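Local structure of sarcosine oxidase (Pyrococcus horikoshii, 1Y56) at residues B[224-229]-B[261-266]; B[247-252]-B[286-292]; B[307-311]-B[332-336]. The protein acts as the beta subunit of an L-proline dehydrogenase, a flavoenzyme of the FAD-dependent oxidoreductase family that binds FAD and FMN and probably oxidises L-proline. One frame throughout, in Å; residues are numbered along the deposited sequence.

Interaction 1 of 3, residues B[224-229]-B[261-266]; sequences KHQAVI and IGGIGY. With FMN (flavin mononucleotide), chain E.
At the edge of the H225 imidazole, near its plane, lies the carbonyl oxygen of I264, 4.2 Å from H225 CD2, while the ring itself stacks on that of Y308. Y266 is likewise met at its ring edge: Q226 NE2 comes to 4.1 Å from Y266 CE2, the two side chains running side by side with amide and ring planes 57° apart. Extended beyond CG (chi2 -176°), Q226 also carries its OE1 to the backbone N of T277. Two waters join the backbones here, one bridging K224 O to Y266 O, the other binding Q226 N, I264 O and Y266 O. Farther along, V228 and G262 form an antiparallel hydrogen-bonded pair, V228 N to G262 O (2.8 Å) and G262 N to V228 O (3.2 Å). In the adjoining non-hydrogen-bonded pair, I229 CD1 rests 3.9 Å from I261 CB, and both isoleucines line the FMN pocket, I261 CD1 lying 3.7 Å from FMN C7. Strand 221-230 runs between strands 261-263 and 299-310; F280 and F288 of helix 278-291 pack on Q226 and V228, whereas W304 of strand 299-310 touches A227, I229 and I261.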
# COMPACT_ATOMS: atom_id res chain seq x y z
N LYS B 224 35.42 -16.19 -14.39
CA LYS B 224 35.53 -14.77 -14.22
C LYS B 224 36.98 -14.35 -14.22
O LYS B 224 37.72 -14.69 -13.31
CB LYS B 224 34.86 -14.35 -12.92
CG LYS B 224 34.62 -12.85 -12.85
CD LYS B 224 33.58 -12.50 -11.80
CE LYS B 224 34.19 -12.32 -10.42
NZ LYS B 224 33.16 -11.75 -9.51
N HIS B 225 37.38 -13.64 -15.27
CA HIS B 225 38.65 -12.89 -15.29
C HIS B 225 38.38 -11.39 -15.20
O HIS B 225 37.25 -10.94 -15.44
CB HIS B 225 39.52 -13.27 -16.49
CG HIS B 225 40.26 -14.56 -16.29
ND1 HIS B 225 39.63 -15.80 -16.36
CD2 HIS B 225 41.55 -14.82 -15.96
CE1 HIS B 225 40.52 -16.75 -16.12
NE2 HIS B 225 41.69 -16.18 -15.87
N GLN B 226 39.39 -10.62 -14.79
CA GLN B 226 39.19 -9.19 -14.54
C GLN B 226 40.25 -8.29 -15.17
O GLN B 226 41.34 -8.74 -15.53
CB GLN B 226 39.08 -8.92 -13.04
CG GLN B 226 37.83 -9.50 -12.37
CD GLN B 226 37.72 -9.13 -10.90
OE1 GLN B 226 37.46 -7.98 -10.57
NE2 GLN B 226 37.92 -10.11 -10.02
N ALA B 227 39.91 -7.01 -15.32
CA ALA B 227 40.86 -6.04 -15.85
C ALA B 227 40.77 -4.71 -15.12
O ALA B 227 39.78 -4.41 -14.46
CB ALA B 227 40.69 -5.87 -17.37
N VAL B 228 41.84 -3.93 -15.25
CA VAL B 228 41.90 -2.58 -14.71
C VAL B 228 42.24 -1.59 -15.83
O VAL B 228 42.82 -1.97 -16.85
CB VAL B 228 42.92 -2.50 -13.55
CG1 VAL B 228 44.33 -2.76 -14.05
CG2 VAL B 228 42.83 -1.17 -12.82
N ILE B 229 41.84 -0.34 -15.67
CA ILE B 229 42.29 0.72 -16.56
C ILE B 229 42.77 1.89 -15.70
O ILE B 229 42.13 2.26 -14.71
CB ILE B 229 41.17 1.17 -17.56
CG1 ILE B 229 41.71 2.17 -18.57
CG2 ILE B 229 39.94 1.76 -16.83
CD1 ILE B 229 42.71 1.60 -19.48
N ILE B 261 45.96 -0.67 -19.71
CA ILE B 261 44.93 -1.62 -19.42
C ILE B 261 45.66 -2.90 -19.03
O ILE B 261 46.81 -3.10 -19.40
CB ILE B 261 44.05 -1.83 -20.68
CG1 ILE B 261 42.81 -2.68 -20.36
CG2 ILE B 261 44.89 -2.38 -21.86
CD1 ILE B 261 41.81 -2.78 -21.51
N GLY B 262 45.01 -3.77 -18.27
CA GLY B 262 45.60 -5.06 -18.00
C GLY B 262 44.89 -5.85 -16.93
O GLY B 262 43.98 -5.35 -16.27
N GLY B 263 45.32 -7.09 -16.76
CA GLY B 263 44.79 -7.97 -15.73
C GLY B 263 45.89 -8.84 -15.17
O GLY B 263 47.07 -8.56 -15.36
N ILE B 264 45.48 -9.90 -14.47
CA ILE B 264 46.36 -10.91 -13.91
C ILE B 264 45.65 -12.26 -13.98
O ILE B 264 44.47 -12.33 -14.35
CB ILE B 264 46.76 -10.60 -12.44
CG1 ILE B 264 45.53 -10.27 -11.60
CG2 ILE B 264 47.77 -9.48 -12.37
CD1 ILE B 264 45.78 -10.24 -10.12
N GLY B 265 46.37 -13.33 -13.64
CA GLY B 265 45.81 -14.69 -13.63
C GLY B 265 44.54 -14.90 -12.81
O GLY B 265 43.67 -15.66 -13.21
N TYR B 266 44.44 -14.22 -11.66
CA TYR B 266 43.33 -14.34 -10.70
C TYR B 266 41.96 -14.75 -11.27
O TYR B 266 41.18 -13.91 -11.72
CB TYR B 266 43.23 -13.04 -9.89
CG TYR B 266 42.31 -13.09 -8.68
CD1 TYR B 266 42.72 -13.68 -7.48
CD2 TYR B 266 41.04 -12.54 -8.74
CE1 TYR B 266 41.87 -13.72 -6.37
CE2 TYR B 266 40.19 -12.57 -7.65
CZ TYR B 266 40.60 -13.16 -6.46
OH TYR B 266 39.73 -13.17 -5.40
N1 FMN E . 36.43 2.11 -18.60
C2 FMN E . 36.72 3.38 -18.24
O2 FMN E . 36.13 3.91 -17.28
N3 FMN E . 37.65 4.09 -18.91
C4 FMN E . 38.30 3.54 -19.96
O4 FMN E . 39.16 4.21 -20.57
C4A FMN E . 38.02 2.23 -20.34
N5 FMN E . 38.66 1.65 -21.40
C5A FMN E . 38.40 0.37 -21.79
C6 FMN E . 39.09 -0.17 -22.88
C7 FMN E . 38.84 -1.48 -23.30
C7M FMN E . 39.62 -2.01 -24.49
C8 FMN E . 37.88 -2.25 -22.62
C8M FMN E . 37.57 -3.64 -23.02
C9 FMN E . 37.19 -1.70 -21.54
C9A FMN E . 37.44 -0.40 -21.11
N10 FMN E . 36.75 0.19 -20.01
C10 FMN E . 37.06 1.51 -19.63
C1' FMN E . 35.77 -0.55 -19.25
C2' FMN E . 34.39 -0.45 -19.85
O2' FMN E . 33.60 0.39 -18.99
C3' FMN E . 33.90 -1.90 -20.01
O3' FMN E . 33.12 -2.09 -21.20
C4' FMN E . 33.11 -2.33 -18.81
O4' FMN E . 33.27 -1.74 -17.75
C5' FMN E . 32.12 -3.47 -18.93
O5' FMN E . 30.85 -3.01 -18.49
P FMN E . 30.42 -3.14 -16.94
O1P FMN E . 30.10 -4.60 -16.80
O2P FMN E . 29.25 -2.20 -16.82
O3P FMN E . 31.60 -2.71 -16.11
O HOH W 1 38.56 -12.98 -11.73
O HOH W 2 41.55 -11.98 -13.56

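Interaction 2 of 3, residues B[247-252]-B[286-292]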
# COMPACT_ATOMS: atom_id res chain seq x y z
N TYR B 247 55.20 -12.51 -11.75
CA TYR B 247 54.32 -11.64 -10.96
C TYR B 247 52.83 -11.79 -11.31
O TYR B 247 52.18 -10.85 -11.76
CB TYR B 247 54.78 -10.18 -11.00
CG TYR B 247 56.07 -9.93 -10.24
CD1 TYR B 247 57.22 -9.45 -10.90
CD2 TYR B 247 56.16 -10.17 -8.87
CE1 TYR B 247 58.41 -9.23 -10.20
CE2 TYR B 247 57.34 -9.95 -8.16
CZ TYR B 247 58.46 -9.48 -8.83
OH TYR B 247 59.61 -9.27 -8.13
N GLY B 248 52.33 -13.02 -11.26
CA GLY B 248 50.90 -13.31 -11.08
C GLY B 248 50.23 -13.38 -12.46
O GLY B 248 49.05 -13.02 -12.60
N HIS B 249 50.96 -13.84 -13.47
CA HIS B 249 50.48 -13.82 -14.86
C HIS B 249 49.93 -12.43 -15.24
O HIS B 249 48.93 -12.31 -15.93
CB HIS B 249 49.45 -14.93 -15.12
CG HIS B 249 49.94 -16.30 -14.77
ND1 HIS B 249 51.28 -16.60 -14.56
CD2 HIS B 249 49.27 -17.47 -14.62
CE1 HIS B 249 51.41 -17.88 -14.27
NE2 HIS B 249 50.21 -18.43 -14.31
N ALA B 250 50.61 -11.40 -14.77
CA ALA B 250 50.27 -10.04 -15.13
C ALA B 250 50.50 -9.83 -16.62
O ALA B 250 51.50 -10.31 -17.18
CB ALA B 250 51.10 -9.06 -14.36
N TYR B 251 49.55 -9.15 -17.23
CA TYR B 251 49.74 -8.56 -18.55
C TYR B 251 49.32 -7.10 -18.46
O TYR B 251 48.30 -6.79 -17.83
CB TYR B 251 48.92 -9.32 -19.59
CG TYR B 251 47.43 -9.21 -19.44
CD1 TYR B 251 46.72 -10.08 -18.62
CD2 TYR B 251 46.71 -8.23 -20.12
CE1 TYR B 251 45.35 -9.98 -18.49
CE2 TYR B 251 45.34 -8.12 -20.00
CZ TYR B 251 44.66 -9.00 -19.18
OH TYR B 251 43.28 -8.89 -19.05
N LEU B 252 50.11 -6.20 -19.03
CA LEU B 252 49.71 -4.80 -19.16
C LEU B 252 50.27 -4.12 -20.41
O LEU B 252 51.36 -4.44 -20.88
CB LEU B 252 50.00 -3.99 -17.89
CG LEU B 252 51.36 -3.70 -17.27
CD1 LEU B 252 52.15 -4.94 -17.03
CD2 LEU B 252 52.15 -2.76 -18.11
N TYR B 286 49.53 -4.64 -6.78
CA TYR B 286 50.79 -5.16 -6.29
C TYR B 286 51.67 -5.62 -7.45
O TYR B 286 52.85 -5.28 -7.53
CB TYR B 286 50.57 -6.29 -5.28
CG TYR B 286 51.84 -7.01 -4.96
CD1 TYR B 286 52.17 -8.18 -5.62
CD2 TYR B 286 52.75 -6.50 -4.02
CE1 TYR B 286 53.36 -8.84 -5.37
CE2 TYR B 286 53.95 -7.16 -3.75
CZ TYR B 286 54.24 -8.33 -4.43
OH TYR B 286 55.40 -9.01 -4.21
N TYR B 287 51.08 -6.39 -8.37
CA TYR B 287 51.84 -6.98 -9.47
C TYR B 287 52.37 -5.96 -10.45
O TYR B 287 53.54 -5.99 -10.79
CB TYR B 287 51.04 -8.06 -10.17
CG TYR B 287 50.87 -9.26 -9.30
CD1 TYR B 287 51.97 -9.83 -8.67
CD2 TYR B 287 49.62 -9.83 -9.09
CE1 TYR B 287 51.83 -10.94 -7.86
CE2 TYR B 287 49.46 -10.95 -8.28
CZ TYR B 287 50.58 -11.50 -7.67
OH TYR B 287 50.48 -12.61 -6.86
N PHE B 288 51.50 -5.04 -10.88
CA PHE B 288 51.84 -4.03 -11.87
C PHE B 288 52.99 -3.17 -11.39
O PHE B 288 53.94 -2.91 -12.14
CB PHE B 288 50.62 -3.15 -12.16
CG PHE B 288 49.67 -3.72 -13.18
CD1 PHE B 288 49.67 -5.06 -13.50
CD2 PHE B 288 48.75 -2.89 -13.81
CE1 PHE B 288 48.78 -5.58 -14.46
CE2 PHE B 288 47.85 -3.40 -14.76
CZ PHE B 288 47.87 -4.75 -15.08
N THR B 289 52.93 -2.76 -10.12
CA THR B 289 53.89 -1.81 -9.56
C THR B 289 55.24 -2.46 -9.27
O THR B 289 56.24 -1.76 -9.07
CB THR B 289 53.33 -1.12 -8.31
OG1 THR B 289 53.02 -2.11 -7.31
CG2 THR B 289 52.08 -0.32 -8.65
N LYS B 290 55.25 -3.79 -9.22
CA LYS B 290 56.49 -4.56 -9.18
C LYS B 290 57.13 -4.52 -10.55
O LYS B 290 58.36 -4.42 -10.65
CB LYS B 290 56.22 -6.03 -8.84
CG LYS B 290 56.16 -6.36 -7.37
CD LYS B 290 57.55 -6.55 -6.78
CE LYS B 290 57.94 -5.36 -5.90
NZ LYS B 290 58.70 -5.87 -4.73
N ILE B 291 56.31 -4.62 -11.60
CA ILE B 291 56.82 -4.75 -12.97
C ILE B 291 57.20 -3.38 -13.57
O ILE B 291 58.29 -3.23 -14.12
CB ILE B 291 55.99 -5.72 -13.93
CG1 ILE B 291 55.37 -4.99 -15.09
CG2 ILE B 291 54.97 -6.61 -13.22
CD1 ILE B 291 56.29 -4.95 -16.24
N ILE B 292 56.31 -2.38 -13.47
CA ILE B 292 56.72 -1.01 -13.77
C ILE B 292 56.31 -0.11 -12.60
O ILE B 292 55.14 0.19 -12.43
CB ILE B 292 56.29 -0.47 -15.22
CG1 ILE B 292 55.24 0.63 -15.16
CG2 ILE B 292 55.82 -1.54 -16.20
CD1 ILE B 292 55.83 2.02 -15.09
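Y247 lays one ring face against the aliphatic stem of K290, whose CB stands 3.9 Å from the ring centroid and only 1° off the normal, a CH-pi contact. A bend at chi2 (-82°) lays CG and CD of the lysine along the ring, bringing K290 CD to 3.7 Å from Y247 OH. Next to this, the Y287 ring offers a face to the backbone of Y247 and G248: the Y247 carbonyl lies over its rim and G248 CA over its centre, 3.9 Å from the centroid. A side chain on G248 would run into the Y287 ring, and the positive phi of this residue also suits glycine. Y247 CB in turn touches Y287 CD1 at 3.7 Å. Along the strand, F288 takes L252 CB over one face, with F288 CZ 3.6 Å away, and A250 CB at its edge; L252 CD1 meets I291 CG1 at 3.8 Å, the two side chains passing antiparallel to one another. No hydrogen bond crosses the contact, so shape and apolar surface carry it. In the next shell, E133 hydrogen-bonds Y247 OH and S244 OG takes the Y247 backbone N, fixing both ends of the tyrosine. Replacing Y247 by an alanine removes the hydroxyl and the ring, and would probably leave E133 without this partner and the K290 stem free to turn. Backbone bonds tie A250 and L252 to strand 241-244 and Y251 to G263, so strand 250-253 lies between strands 241-244 and 261-263, with the 286-291 part of helix 278-291 running at 67° to strand residues 250-252; I291 also packs on V242, while Y286 and F288 reach the chain of another protein.

Interaction 3 of 3, residues B[307-311]-B[332-336]; sequences YYAKT and GFSGH. With FAD (flavin-adenine dinucleotide), chain I.
Y308 sets the flat of its ring squarely on the backbone of G335: G335 CA stands 3.5 Å from the ring centroid, 3° off the normal, in a CH-pi contact. With CG anti to the carbonyl carbon, the rotation of the tyrosine (chi1 -86°) lays the ring over G335 CA and turns an edge to the flavin, Y308 CE1 being 3.7 Å from FAD C9. G335 has no CB, and one would strike the ring, so the close seating depends on the glycine. The S334 hydroxyl lies by T311 and A309, with OG anti to its own carbonyl carbon (chi1 -43°). The S334 backbone N donates to A309 O (3.0 Å), arriving from above the carbonyl plane, and S334 OG donates to G332 O at 3.0 Å. That same OG accepts a weak bond from T311 N (3.4 Å), so the hydroxyl links both segments. The T311 hydroxyl meanwhile has its own partners in N315 and D313. S334 and G335 are the central residues of a type I' turn from F333 to H336, closed by H336 N to F333 O at 3.1 Å; the H336 ring lies with one face over that F333 oxygen. F333 points away from the strand and packs on M340 and V344 of helix 337-354, with F333 CB 3.8 Å from FAD O3'. G335 O lies close to the isoalloxazine near C10, while Y308 borders the ring system at C9. The chemistry is thus mostly backbone and neutral: the hydroxyl and amide of S334 hold the turn to strand 299-310, an aromatic ring covers its glycine, and no charged group takes part in the hydrogen bonds between the two segments.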
# COMPACT_ATOMS: atom_id res chain seq x y z
N TYR B 307 34.22 -13.11 -19.26
CA TYR B 307 34.37 -14.55 -19.28
C TYR B 307 35.61 -15.01 -20.03
O TYR B 307 35.90 -14.52 -21.12
CB TYR B 307 33.15 -15.21 -19.93
CG TYR B 307 31.82 -14.78 -19.36
CD1 TYR B 307 31.66 -14.53 -18.00
CD2 TYR B 307 30.71 -14.66 -20.19
CE1 TYR B 307 30.42 -14.14 -17.49
CE2 TYR B 307 29.48 -14.28 -19.69
CZ TYR B 307 29.34 -14.02 -18.34
OH TYR B 307 28.11 -13.65 -17.85
N TYR B 308 36.36 -15.93 -19.45
CA TYR B 308 37.16 -16.82 -20.26
C TYR B 308 36.24 -18.01 -20.43
O TYR B 308 35.61 -18.45 -19.46
CB TYR B 308 38.42 -17.26 -19.51
CG TYR B 308 39.64 -16.35 -19.58
CD1 TYR B 308 39.54 -14.99 -19.93
CD2 TYR B 308 40.90 -16.86 -19.24
CE1 TYR B 308 40.69 -14.17 -19.96
CE2 TYR B 308 42.04 -16.07 -19.26
CZ TYR B 308 41.94 -14.73 -19.62
OH TYR B 308 43.10 -13.97 -19.63
N ALA B 309 36.11 -18.52 -21.65
CA ALA B 309 35.42 -19.79 -21.87
C ALA B 309 36.47 -20.89 -21.90
O ALA B 309 37.06 -21.17 -22.96
CB ALA B 309 34.62 -19.76 -23.15
N LYS B 310 36.72 -21.50 -20.73
CA LYS B 310 37.81 -22.45 -20.55
C LYS B 310 37.49 -23.89 -20.93
O LYS B 310 36.41 -24.40 -20.62
CB LYS B 310 38.31 -22.40 -19.10
CG LYS B 310 39.34 -21.31 -18.83
CD LYS B 310 40.09 -21.53 -17.50
CE LYS B 310 41.02 -22.75 -17.54
NZ LYS B 310 41.70 -22.99 -16.23
N THR B 311 38.44 -24.55 -21.60
CA THR B 311 38.46 -26.01 -21.72
C THR B 311 39.58 -26.58 -20.86
O THR B 311 40.48 -25.84 -20.44
CB THR B 311 38.68 -26.46 -23.17
OG1 THR B 311 39.94 -25.97 -23.64
CG2 THR B 311 37.55 -25.99 -24.07
N GLY B 332 35.35 -21.82 -26.87
CA GLY B 332 36.22 -22.22 -25.77
C GLY B 332 37.63 -21.71 -25.95
O GLY B 332 38.59 -22.46 -25.79
N PHE B 333 37.77 -20.43 -26.26
CA PHE B 333 39.08 -19.90 -26.63
C PHE B 333 39.98 -19.59 -25.43
O PHE B 333 41.14 -19.19 -25.59
CB PHE B 333 38.92 -18.73 -27.58
CG PHE B 333 38.32 -19.12 -28.91
CD1 PHE B 333 39.12 -19.67 -29.91
CD2 PHE B 333 36.96 -18.96 -29.15
CE1 PHE B 333 38.56 -20.05 -31.15
CE2 PHE B 333 36.40 -19.33 -30.39
CZ PHE B 333 37.20 -19.88 -31.39
N SER B 334 39.44 -19.81 -24.24
CA SER B 334 40.25 -19.82 -23.02
C SER B 334 41.18 -18.61 -22.88
O SER B 334 42.30 -18.74 -22.40
CB SER B 334 41.07 -21.12 -22.94
OG SER B 334 40.29 -22.25 -23.30
N GLY B 335 40.71 -17.43 -23.29
CA GLY B 335 41.39 -16.18 -22.97
C GLY B 335 42.15 -15.56 -24.12
O GLY B 335 42.61 -14.41 -24.02
N HIS B 336 42.29 -16.29 -25.22
CA HIS B 336 43.06 -15.81 -26.35
C HIS B 336 42.30 -16.04 -27.66
O HIS B 336 42.90 -16.25 -28.71
CB HIS B 336 44.43 -16.48 -26.38
CG HIS B 336 44.37 -17.98 -26.35
ND1 HIS B 336 44.62 -18.72 -25.22
CD2 HIS B 336 44.09 -18.88 -27.33
CE1 HIS B 336 44.50 -20.00 -25.49
NE2 HIS B 336 44.17 -20.13 -26.76
PA FAD I . 31.86 -13.66 -27.42
O1A FAD I . 31.34 -13.85 -26.03
O2A FAD I . 32.54 -12.36 -27.76
O5B FAD I . 30.66 -13.95 -28.45
C5B FAD I . 29.65 -14.90 -28.15
C4B FAD I . 28.33 -14.21 -28.44
O4B FAD I . 27.30 -15.20 -28.50
C3B FAD I . 27.92 -13.22 -27.35
O3B FAD I . 27.90 -11.89 -27.90
C2B FAD I . 26.54 -13.68 -26.91
O2B FAD I . 25.58 -12.64 -26.84
C1B FAD I . 26.11 -14.60 -28.01
N9A FAD I . 25.12 -15.59 -27.54
C8A FAD I . 25.17 -16.36 -26.44
N7A FAD I . 24.04 -17.10 -26.38
C5A FAD I . 23.29 -16.80 -27.46
C6A FAD I . 22.07 -17.24 -27.94
N6A FAD I . 21.36 -18.19 -27.27
N1A FAD I . 21.58 -16.71 -29.08
C2A FAD I . 22.26 -15.77 -29.77
N3A FAD I . 23.45 -15.33 -29.33
C4A FAD I . 23.98 -15.84 -28.19
N1 FAD I . 41.55 -12.60 -26.16
C2 FAD I . 42.64 -12.26 -26.88
O2 FAD I . 42.85 -12.86 -27.95
N3 FAD I . 43.49 -11.30 -26.49
C4 FAD I . 43.32 -10.61 -25.34
O4 FAD I . 44.12 -9.71 -25.00
C4X FAD I . 42.23 -10.91 -24.54
N5 FAD I . 41.98 -10.26 -23.37
C5X FAD I . 40.89 -10.58 -22.62
C6 FAD I . 40.67 -9.88 -21.42
C7 FAD I . 39.56 -10.18 -20.63
C7M FAD I . 39.34 -9.42 -19.34
C8 FAD I . 38.67 -11.18 -21.04
C8M FAD I . 37.48 -11.54 -20.24
C9 FAD I . 38.89 -11.87 -22.23
C9A FAD I . 39.99 -11.58 -23.03
N10 FAD I . 40.18 -12.27 -24.18
C10 FAD I . 41.30 -11.97 -25.00
C1' FAD I . 39.24 -13.32 -24.57
C2' FAD I . 38.39 -12.88 -25.73
O2' FAD I . 37.52 -11.85 -25.25
C3' FAD I . 37.55 -14.05 -26.17
O3' FAD I . 38.40 -15.16 -26.47
C4' FAD I . 36.74 -13.67 -27.40
O4' FAD I . 35.90 -12.53 -27.14
C5' FAD I . 35.88 -14.83 -27.85
O5' FAD I . 35.02 -14.29 -28.85
P FAD I . 33.66 -15.04 -29.16
O1P FAD I . 33.97 -16.51 -29.26
O2P FAD I . 33.01 -14.30 -30.29
O3P FAD I . 32.88 -14.85 -27.76

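How the interactions relate
All three contacts reach the same mixed sheet, in which strands 241-244, 250-253, 261-263, 221-230 and 299-310 lie in that order. Interactions 1 and 2 have centres about 11 Å apart and touch through the neighbouring strands 261-263 and 250-253; along the chain their segments alternate. Interaction 3 follows both, with its centre about 14 Å from that of interaction 1 and about 22 Å from that of interaction 2. It touches interaction 1 where the rings of H225 and Y308 meet, whereas its nearest atoms to interaction 2 are about 5 Å off. The sheet supplies at least one side of each contact; the 332-336 loop, coming from strand 327-331 of the other sheet, completes interaction 3 beside FAD.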